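Local coordinates for protein fructokinase (Vibrio cholerae serotype O1, PDB 5YGG) that phosphorylates fructose with ATP as the phosphate donor, acting as a fructokinase of the PfkB carbohydrate kinase family, at residues H140-A145 with D172-E177; K41-A46 with G307-L312. The protein carries 2 engineered substitutions. One frame throughout, in Å; residues are numbered along the deposited sequence.

How the contacts relate
From the N terminus, the chain first reaches residues 41-46, where strand 38-44 of the four-stranded sheet runs into helix 46-56. It then passes through both segments of contact 1. Their loop is short: strand 138-142, helix 151-165 and strand 168-172 form a beta-alpha-beta unit in the nine-stranded sheet. Contact 2 closes much later, when 307-312 returns to 41-46 after helix 285-302. Contact 1 is therefore nested inside contact 2. The centres lie about 17 Å apart, yet the two meet where Ala46 CB packs 3.2 Å from Asn174 ND2. Both also touch the bound fructose, so the small sheet and the large one join at the sugar.

Contact 1: residues H140-A145 with D172-E177; sequences HVCSIA and DPNLRE. With CA (calcium ion), chain D; FRU (beta-D-fructofuranose), chain C.
Asp172 leaves its strand with its N-H bonded to Val141 O (3.0 Å, N-H...O 168°). Its CB lies 3.6 Å from His140 CE1, at the edge of the imidazole. ND1 of the ring is hydrogen-bonded to Ser170, and a water joins NE2 to Asp172 OD2. CG of Asp172 is anti to the backbone N (chi1 173°), which carries the carboxylate beyond the ring. There OD1 and OD2 each accept a bond from a calcium-bound water.

Pro173 O is gripped twice by Ser143, by N at 2.9 Å and by OG at 2.5 Å, from opposite faces of the carbonyl plane. The same OG accepts a bond from a water that in turn takes the N-H of Arg176.

Asn174 splits its amide. OD1 binds calcium at 2.5 Å. ND2 bonds to Asp266 and makes a weak bond to Cys142 SG. A further water links Asn174 O to Ile144 N.

Leu175 lays CD2 against Ser143 OG, and its carbonyl accepts the NH1 of Arg176. The Arg176 chain bends at chi2 (-75°) as CG passes 3.9 Å from Ile144 CD1. NE then reaches fructose O2 (3.1 Å) and NH2 reaches O5 (3.1 Å).

The contact thus contributes to two sites from one loop: Asn174 is a direct calcium ligand, Asp172 orients calcium waters from the second shell, and the guanidinium is fixed against the sugar. Calcium would probably draw electron density from the side-chain carbonyl of Asn174 and make its ND2 a stronger donor toward Asp266.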
loop_
_atom_site.group_PDB
_atom_site.type_symbol
_atom_site.label_atom_id
_atom_site.label_comp_id
_atom_site.label_asym_id
_atom_site.label_seq_id
_atom_site.Cartn_x
_atom_site.Cartn_y
_atom_site.Cartn_z
ATOM N N HIS A 140 14.306 -1.358 22.380
ATOM C CA HIS A 140 12.846 -1.398 22.457
ATOM C C HIS A 140 12.268 -2.088 21.236
ATOM O O HIS A 140 12.707 -1.818 20.109
ATOM C CB HIS A 140 12.258 0.013 22.569
ATOM C CG HIS A 140 10.762 0.032 22.587
ATOM N ND1 HIS A 140 10.027 -0.369 23.677
ATOM C CD2 HIS A 140 9.860 0.411 21.643
ATOM C CE1 HIS A 140 8.737 -0.257 23.407
ATOM N NE2 HIS A 140 8.611 0.213 22.178
ATOM N N VAL A 141 11.297 -2.980 21.449
ATOM C CA VAL A 141 10.716 -3.754 20.346
ATOM C C VAL A 141 9.209 -3.889 20.564
ATOM O O VAL A 141 8.738 -3.834 21.698
ATOM C CB VAL A 141 11.364 -5.176 20.203
ATOM C CG1 VAL A 141 12.882 -5.113 20.205
ATOM C CG2 VAL A 141 10.935 -6.056 21.301
ATOM N N CYS A 142 8.467 -4.009 19.467
ATOM C CA CYS A 142 7.027 -4.285 19.492
ATOM C C CYS A 142 6.746 -5.605 18.789
ATOM O O CYS A 142 7.633 -6.149 18.130
ATOM C CB CYS A 142 6.242 -3.169 18.805
ATOM S SG CYS A 142 6.506 -1.521 19.500
ATOM N N SER A 143 5.517 -6.109 18.895
ATOM C CA SER A 143 5.250 -7.468 18.417
ATOM C C SER A 143 5.234 -7.631 16.898
ATOM O O SER A 143 5.378 -8.744 16.423
ATOM C CB SER A 143 3.920 -8.007 18.959
ATOM O OG SER A 143 2.826 -7.289 18.423
ATOM N N ILE A 144 5.039 -6.567 16.126
ATOM C CA ILE A 144 5.063 -6.760 14.670
ATOM C C ILE A 144 6.423 -7.344 14.236
ATOM O O ILE A 144 6.498 -8.138 13.283
ATOM C CB ILE A 144 4.743 -5.449 13.925
ATOM C CG1 ILE A 144 3.222 -5.259 13.852
ATOM C CG2 ILE A 144 5.354 -5.430 12.520
ATOM C CD1 ILE A 144 2.817 -4.028 13.033
ATOM N N ALA A 145 7.488 -7.004 14.969
ATOM C CA ALA A 145 8.827 -7.513 14.654
ATOM C C ALA A 145 8.909 -9.019 14.883
ATOM O O ALA A 145 9.784 -9.697 14.338
ATOM C CB ALA A 145 9.896 -6.795 15.493
ATOM N N ASP A 172 6.827 -3.560 24.040
ATOM C CA ASP A 172 5.465 -3.079 23.983
ATOM C C ASP A 172 4.782 -3.956 22.947
ATOM O O ASP A 172 5.028 -3.780 21.759
ATOM C CB ASP A 172 5.452 -1.593 23.589
ATOM C CG ASP A 172 4.046 -1.040 23.344
ATOM O OD1 ASP A 172 3.037 -1.746 23.575
ATOM O OD2 ASP A 172 3.962 0.138 22.932
ATOM N N PRO A 173 3.953 -4.919 23.390
ATOM C CA PRO A 173 3.303 -5.820 22.427
ATOM C C PRO A 173 2.695 -5.076 21.237
ATOM O O PRO A 173 3.001 -5.441 20.104
ATOM C CB PRO A 173 2.223 -6.507 23.265
ATOM C CG PRO A 173 2.830 -6.582 24.621
ATOM C CD PRO A 173 3.630 -5.283 24.780
ATOM N N ASN A 174 1.897 -4.042 21.481
ATOM C CA ASN A 174 1.363 -3.248 20.380
ATOM C C ASN A 174 0.732 -4.156 19.330
ATOM O O ASN A 174 1.119 -4.146 18.155
ATOM C CB ASN A 174 2.471 -2.408 19.741
ATOM C CG ASN A 174 2.125 -0.936 19.666
ATOM O OD1 ASN A 174 0.956 -0.560 19.578
ATOM N ND2 ASN A 174 3.154 -0.090 19.694
ATOM N N LEU A 175 -0.220 -4.968 19.768
ATOM C CA LEU A 175 -0.719 -6.066 18.939
ATOM C C LEU A 175 -1.405 -5.622 17.646
ATOM O O LEU A 175 -2.271 -4.737 17.644
ATOM C CB LEU A 175 -1.673 -6.921 19.763
ATOM C CG LEU A 175 -1.058 -7.539 21.014
ATOM C CD1 LEU A 175 -2.114 -8.349 21.791
ATOM C CD2 LEU A 175 0.192 -8.394 20.669
ATOM N N ARG A 176 -1.001 -6.254 16.547
ATOM C CA ARG A 176 -1.651 -6.067 15.254
ATOM C C ARG A 176 -1.772 -7.434 14.597
ATOM O O ARG A 176 -0.910 -7.836 13.822
ATOM C CB ARG A 176 -0.868 -5.104 14.369
ATOM C CG ARG A 176 -0.495 -3.781 15.039
ATOM C CD ARG A 176 -1.675 -2.799 15.193
ATOM N NE ARG A 176 -1.146 -1.494 15.585
ATOM C CZ ARG A 176 -1.006 -1.084 16.844
ATOM N NH1 ARG A 176 -1.399 -1.857 17.852
ATOM N NH2 ARG A 176 -0.481 0.107 17.096
ATOM N N GLU A 177 -2.840 -8.148 14.928
ATOM C CA GLU A 177 -2.962 -9.558 14.565
ATOM C C GLU A 177 -2.894 -9.812 13.064
ATOM O O GLU A 177 -2.349 -10.827 12.634
ATOM C CB GLU A 177 -4.267 -10.116 15.138
ATOM C CG GLU A 177 -4.488 -11.594 14.883
ATOM C CD GLU A 177 -5.827 -12.070 15.415
ATOM O OE1 GLU A 177 -5.845 -13.070 16.156
ATOM O OE2 GLU A 177 -6.859 -11.448 15.087
HETATM CA CA CA D . -0.225 0.744 21.319
HETATM C C1 FRU C . 2.179 -0.263 13.228
HETATM C C2 FRU C . 1.218 0.886 13.622
HETATM C C3 FRU C . 1.468 2.170 12.818
HETATM C C4 FRU C . 1.204 3.182 13.661
HETATM C C5 FRU C . 1.692 2.602 15.103
HETATM C C6 FRU C . 0.938 3.202 16.262
HETATM O O1 FRU C . 3.502 -0.069 13.717
HETATM O O2 FRU C . -0.007 0.489 13.506
HETATM O O3 FRU C . 0.531 2.156 11.671
HETATM O O4 FRU C . 1.943 4.399 13.379
HETATM O O5 FRU C . 1.489 1.310 15.102
HETATM O O6 FRU C . 1.343 2.493 17.431
HETATM O O HOH W 1 5.900 1.193 21.457
HETATM O O HOH W 2 1.558 -7.573 16.167
HETATM O O HOH W 3 3.682 -4.163 16.944
HETATM O O HOH W 4 0.525 -0.990 23.348
HETATM O O HOH W 5 2.119 1.743 21.916
HETATM O O HOH W 6 -1.855 -1.153 20.645
#

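Contact 2: residues K41-A46 with G307-L312; sequences KCPGGA and GAMTAL. With K (potassium ion), chain E; FRU (beta-D-fructofuranose), chain C.
Pro43 meets Met309 in the main direct contact: the proline ring presents CB 3.7 Å from the methionine SD. Met309 CG is anti to its carbonyl carbon (chi1 -67°), and the chain is extended beyond it. The extended side chain therefore crosses the proline ring at a slant, and its methyl CE comes to 4.1 Å from Gly44 N. Next to this pair, Cys42 points SG at the backbone of Gly307, 3.9 Å from CA.

The polar link is made by water. Two waters donate to Pro43 O. One accepts the N-H of Met309, the other the N-H of Ala308. The carbonyl is thus doubly held, and two backbone N-H groups of the loop are satisfied without a direct backbone bond between the two segments.

Just past Pro43 the chain turns to the sugar. Gly45 N donates to fructose O4 (3.0 Å, N-H...O 171°), and Ala46 N donates to O1 (3.0 Å). Gly45 is the N-cap residue of helix 46-56, so the helix begins at the sugar. Ala308 CB approaches the same O4 at 4.1 Å from the other segment.

Further out, helix 46-56 backs Met309 through Ala48, Asn49 and Val52. Helix 71-82 packs on Pro43 with Phe75, Met76 and Thr79. Gly307 O binds the potassium ion at 2.7 Å, in a site completed by Asp260, Thr262, Ala302 and Gln305. Lys41 makes backbone bonds to the second subunit.

A Gly-Gly pair at the end of a lid strand, just before a helix that starts at the sugar, is characteristic of PfkB kinases; here Gly45 and Ala46 give the N-H groups. The pair is packed against the loop of a monovalent-cation site, as in ribokinase-like enzymes.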
loop_
_atom_site.group_PDB
_atom_site.type_symbol
_atom_site.label_atom_id
_atom_site.label_comp_id
_atom_site.label_asym_id
_atom_site.label_seq_id
_atom_site.Cartn_x
_atom_site.Cartn_y
_atom_site.Cartn_z
ATOM N N LYS A 41 -0.280 12.025 4.234
ATOM C CA LYS A 41 0.838 11.079 4.209
ATOM C C LYS A 41 1.692 11.279 5.456
ATOM O O LYS A 41 2.531 12.181 5.495
ATOM C CB LYS A 41 1.672 11.287 2.946
ATOM C CG LYS A 41 2.927 10.420 2.830
ATOM C CD LYS A 41 3.843 11.071 1.823
ATOM C CE LYS A 41 5.010 10.205 1.437
ATOM N NZ LYS A 41 5.794 10.881 0.360
ATOM N N CYS A 42 1.476 10.446 6.471
ATOM C CA CYS A 42 2.101 10.629 7.773
ATOM C C CYS A 42 3.159 9.595 8.068
ATOM O O CYS A 42 2.919 8.399 7.920
ATOM C CB CYS A 42 1.046 10.569 8.884
ATOM S SG CYS A 42 -0.190 11.884 8.784
ATOM N N PRO A 43 4.333 10.048 8.521
ATOM C CA PRO A 43 5.319 9.066 8.970
ATOM C C PRO A 43 4.850 8.348 10.245
ATOM O O PRO A 43 4.205 8.947 11.110
ATOM C CB PRO A 43 6.570 9.914 9.230
ATOM C CG PRO A 43 6.021 11.270 9.597
ATOM C CD PRO A 43 4.716 11.434 8.862
ATOM N N GLY A 44 5.152 7.060 10.345
ATOM C CA GLY A 44 4.674 6.262 11.460
ATOM C C GLY A 44 5.411 4.951 11.639
ATOM O O GLY A 44 6.552 4.810 11.190
ATOM N N GLY A 45 4.753 4.003 12.302
ATOM C CA GLY A 45 5.364 2.723 12.659
ATOM C C GLY A 45 5.857 2.797 14.091
ATOM O O GLY A 45 6.685 3.646 14.407
ATOM N N ALA A 46 5.360 1.922 14.960
ATOM C CA ALA A 46 5.531 2.130 16.403
ATOM C C ALA A 46 6.990 2.364 16.836
ATOM O O ALA A 46 7.257 3.342 17.537
ATOM C CB ALA A 46 4.915 0.973 17.182
ATOM N N GLY A 307 -1.500 12.274 12.861
ATOM C CA GLY A 307 -0.201 11.671 12.636
ATOM C C GLY A 307 0.391 11.210 13.947
ATOM O O GLY A 307 0.280 11.898 14.961
ATOM N N ALA A 308 1.033 10.051 13.941
ATOM C CA ALA A 308 1.670 9.548 15.156
ATOM C C ALA A 308 2.794 10.458 15.661
ATOM O O ALA A 308 2.991 10.579 16.869
ATOM C CB ALA A 308 2.219 8.145 14.916
ATOM N N MET A 309 3.539 11.081 14.746
ATOM C CA MET A 309 4.739 11.827 15.141
ATOM C C MET A 309 4.519 13.323 15.303
ATOM O O MET A 309 5.331 14.018 15.919
ATOM C CB MET A 309 5.849 11.613 14.117
ATOM C CG MET A 309 6.376 10.195 14.075
ATOM S SD MET A 309 7.644 10.081 12.807
ATOM C CE MET A 309 8.095 8.321 12.875
ATOM N N THR A 310 3.417 13.807 14.749
ATOM C CA THR A 310 3.248 15.235 14.545
ATOM C C THR A 310 3.333 16.022 15.845
ATOM O O THR A 310 4.005 17.053 15.919
ATOM C CB THR A 310 1.912 15.512 13.875
ATOM O OG1 THR A 310 1.781 14.648 12.727
ATOM C CG2 THR A 310 1.832 16.960 13.433
ATOM N N ALA A 311 2.691 15.508 16.886
ATOM C CA ALA A 311 2.601 16.267 18.127
ATOM C C ALA A 311 3.485 15.714 19.238
ATOM O O ALA A 311 3.297 16.053 20.408
ATOM C CB ALA A 311 1.158 16.330 18.586
ATOM N N LEU A 312 4.457 14.881 18.881
ATOM C CA LEU A 312 5.429 14.426 19.871
ATOM C C LEU A 312 6.173 15.636 20.425
ATOM O O LEU A 312 6.801 16.376 19.660
ATOM C CB LEU A 312 6.397 13.420 19.250
ATOM C CG LEU A 312 5.744 12.113 18.785
ATOM C CD1 LEU A 312 6.778 11.183 18.167
ATOM C CD2 LEU A 312 5.132 11.453 19.993
HETATM K K K E . -1.758 11.766 16.758
HETATM C C1 FRU C . 2.179 -0.263 13.228
HETATM C C2 FRU C . 1.218 0.886 13.622
HETATM C C3 FRU C . 1.468 2.170 12.818
HETATM C C4 FRU C . 1.204 3.182 13.661
HETATM C C5 FRU C . 1.692 2.602 15.103
HETATM C C6 FRU C . 0.938 3.202 16.262
HETATM O O1 FRU C . 3.502 -0.069 13.717
HETATM O O2 FRU C . -0.007 0.489 13.506
HETATM O O3 FRU C . 0.531 2.156 11.671
HETATM O O4 FRU C . 1.943 4.399 13.379
HETATM O O5 FRU C . 1.489 1.310 15.102
HETATM O O6 FRU C . 1.343 2.493 17.431
HETATM O O HOH W 7 3.166 11.321 11.939
HETATM O O HOH W 8 1.425 8.495 11.604
#